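Local atomic coordinates of enoyl-CoA hydratase (Geobacillus kaustophilus, PDB entry 2PPY), a protein that probably catalyses the hydration of enoyl-CoA thioesters in fatty acid beta-oxidation. Residues Ser213-Lys216 and Leu217-Asn221. Numbering follows the deposited sequence.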
ATOM      1  N   SER A 213      17.635  -9.587 -16.337  1.00 16.31           N
ATOM      2  CA  SER A 213      16.235  -9.959 -16.232  1.00 21.57           C
ATOM      3  C   SER A 213      15.685  -9.825 -14.809  1.00 22.63           C
ATOM      4  O   SER A 213      14.639  -9.205 -14.597  1.00 24.71           O
ATOM      5  CB  SER A 213      16.047 -11.389 -16.743  1.00 15.75           C
ATOM      6  OG  SER A 213      14.681 -11.753 -16.704  1.00 35.13           O
ATOM      7  N   ASN A 214      16.386 -10.399 -13.836  1.00 15.41           N
ATOM      8  CA  ASN A 214      15.940 -10.319 -12.452  1.00 16.31           C
ATOM      9  C   ASN A 214      15.945  -8.874 -11.945  1.00 17.11           C
ATOM     10  O   ASN A 214      15.137  -8.513 -11.094  1.00 16.55           O
ATOM     11  CB  ASN A 214      16.808 -11.223 -11.564  1.00 17.27           C
ATOM     12  CG  ASN A 214      16.336 -12.668 -11.568  1.00 18.32           C
ATOM     13  OD1 ASN A 214      15.600 -13.088 -12.464  1.00 18.09           O
ATOM     14  ND2 ASN A 214      16.760 -13.439 -10.569  1.00 18.78           N
ATOM     15  N   ILE A 215      16.843  -8.045 -12.470  1.00 22.44           N
ATOM     16  CA  ILE A 215      16.899  -6.636 -12.069  1.00 20.05           C
ATOM     17  C   ILE A 215      15.626  -5.926 -12.537  1.00 20.57           C
ATOM     18  O   ILE A 215      15.008  -5.164 -11.785  1.00 17.03           O
ATOM     19  CB  ILE A 215      18.114  -5.907 -12.696  1.00 17.37           C
ATOM     20  CG1 ILE A 215      19.405  -6.344 -12.003  1.00 18.45           C
ATOM     21  CG2 ILE A 215      17.934  -4.396 -12.582  1.00 15.72           C
ATOM     22  CD1 ILE A 215      20.662  -5.801 -12.665  1.00 20.10           C
ATOM     23  N   LYS A 216      15.249  -6.181 -13.789  1.00 15.14           N
ATOM     24  CA  LYS A 216      14.058  -5.591 -14.383  1.00 15.50           C
ATOM     25  C   LYS A 216      12.817  -6.000 -13.598  1.00 10.59           C
ATOM     26  O   LYS A 216      11.927  -5.190 -13.379  1.00  9.40           O
ATOM     27  CB  LYS A 216      13.942  -6.005 -15.861  1.00 16.50           C
ATOM     28  CG  LYS A 216      12.592  -5.719 -16.528  1.00 16.19           C
ATOM     29  CD  LYS A 216      11.607  -6.864 -16.286  1.00 17.21           C
ATOM     30  CE  LYS A 216      10.201  -6.529 -16.762  1.00 14.29           C
ATOM     31  NZ  LYS A 216      10.105  -6.357 -18.237  1.00 15.12           N
ATOM     32  N   LEU A 217      12.759  -7.259 -13.175  1.00 12.64           N
ATOM     33  CA  LEU A 217      11.626  -7.737 -12.394  1.00 13.08           C
ATOM     34  C   LEU A 217      11.616  -7.077 -11.014  1.00 17.14           C
ATOM     35  O   LEU A 217      10.571  -6.667 -10.509  1.00 15.63           O
ATOM     36  CB  LEU A 217      11.697  -9.258 -12.217  1.00 12.07           C
ATOM     37  CG  LEU A 217      11.475 -10.130 -13.456  1.00 14.78           C
ATOM     38  CD1 LEU A 217      11.703 -11.587 -13.092  1.00 11.23           C
ATOM     39  CD2 LEU A 217      10.061  -9.918 -13.990  1.00 11.33           C
ATOM     40  N   ALA A 218      12.792  -6.988 -10.409  1.00 13.20           N
ATOM     41  CA  ALA A 218      12.926  -6.392  -9.089  1.00 18.23           C
ATOM     42  C   ALA A 218      12.380  -4.971  -9.029  1.00 15.10           C
ATOM     43  O   ALA A 218      11.647  -4.614  -8.105  1.00 14.27           O
ATOM     44  CB  ALA A 218      14.394  -6.404  -8.663  1.00 13.87           C
ATOM     45  N   ILE A 219      12.728  -4.162 -10.022  1.00 15.10           N
ATOM     46  CA  ILE A 219      12.299  -2.768 -10.047  1.00 15.23           C
ATOM     47  C   ILE A 219      10.856  -2.526 -10.488  1.00 16.41           C
ATOM     48  O   ILE A 219      10.124  -1.787  -9.833  1.00 18.38           O
ATOM     49  CB  ILE A 219      13.240  -1.935 -10.938  1.00 21.81           C
ATOM     50  CG1 ILE A 219      14.668  -2.006 -10.384  1.00 18.17           C
ATOM     51  CG2 ILE A 219      12.758  -0.487 -11.007  1.00 16.16           C
ATOM     52  CD1 ILE A 219      15.700  -1.337 -11.274  1.00 21.92           C
HETATM   53  N   MSE A 220      10.442  -3.145 -11.586  1.00 14.47           N
HETATM   54  CA  MSE A 220       9.087  -2.935 -12.086  1.00 20.28           C
HETATM   55  C   MSE A 220       7.989  -3.437 -11.151  1.00 17.51           C
HETATM   56  O   MSE A 220       6.934  -2.818 -11.040  1.00 19.69           O
HETATM   57  CB  MSE A 220       8.931  -3.567 -13.473  1.00 16.34           C
HETATM   58  CG  MSE A 220       9.862  -2.967 -14.525  1.00 19.36           C
HETATM   59 SE   MSE A 220       9.840  -1.020 -14.531  1.00 30.34          SE
HETATM   60  CE  MSE A 220       7.929  -0.757 -14.740  1.00 19.42           C
ATOM     61  N   ASN A 221       8.236  -4.556 -10.478  1.00 14.66           N
ATOM     62  CA  ASN A 221       7.247  -5.112  -9.560  1.00 14.30           C
ATOM     63  C   ASN A 221       7.522  -4.684  -8.122  1.00 12.79           C
ATOM     64  O   ASN A 221       6.612  -4.632  -7.298  1.00 15.30           O
ATOM     65  CB  ASN A 221       7.236  -6.639  -9.670  1.00 15.06           C
ATOM     66  CG  ASN A 221       6.821  -7.119 -11.057  1.00 21.16           C
ATOM     67  OD1 ASN A 221       5.667  -6.958 -11.470  1.00 18.16           O
ATOM     68  ND2 ASN A 221       7.765  -7.704 -11.786  1.00 19.67           N
TER
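With chi1 of -74° in Ile215 and -60° in Ile219, each isoleucine sets CG1 beside its backbone N and leaves CG2 beside the carbonyl carbon, and the two side chains run side by side in the same direction. The CD1 methyl of Ile219 therefore reaches back alongside the CG2 branch of Ile215, 4.0 Å away, while Ile219 CG1 lies 3.5 Å from Ile215 O. This i to i+4 pair forms an apolar patch that faces a second subunit, where Ile215 packs on Asn167 and Ile219 on Ala155 of that chain.

Lys216 and selenomethionine Met220 repeat the spacing on another side. The bend of the lysine chain at chi2 (-86°) brings Lys216 CE to 4.2 Å from Met220 CG, and the bend at chi4 turns NZ toward Asp124; the ammonium forms a salt bridge with Asp124 and also bonds to the carbonyls of Ile97 and Gln102, so a buried charge is well provided for. Leu217 leans back over the preceding turn, its CG 3.5 Å from Ser213 O and its CD2 4.1 Å from Lys216 CD.

Beneath these side chains four successive main-chain bonds hold the turns together, among them Ala218 N to Asn214 O at 2.9 Å. At the far end Leu217 O accepts from both Asn221 N and Asn221 ND2, with a weak third bond from Tyr233 OH; the ND2 bond, 3.3 Å long, lies in the carbonyl plane on a lone pair of Leu217 O and probably helps to fix the rotation of the amide, which also bonds weakly to Ala98 O. Asn214 and Ala218 line a further side, against helix 227-242. Regular i to i+4 contacts of this kind characterise an alpha-helix, here the largely buried helix 209-222 in the C-terminal helical region of a crotonase-fold subunit, packed within its hexamer.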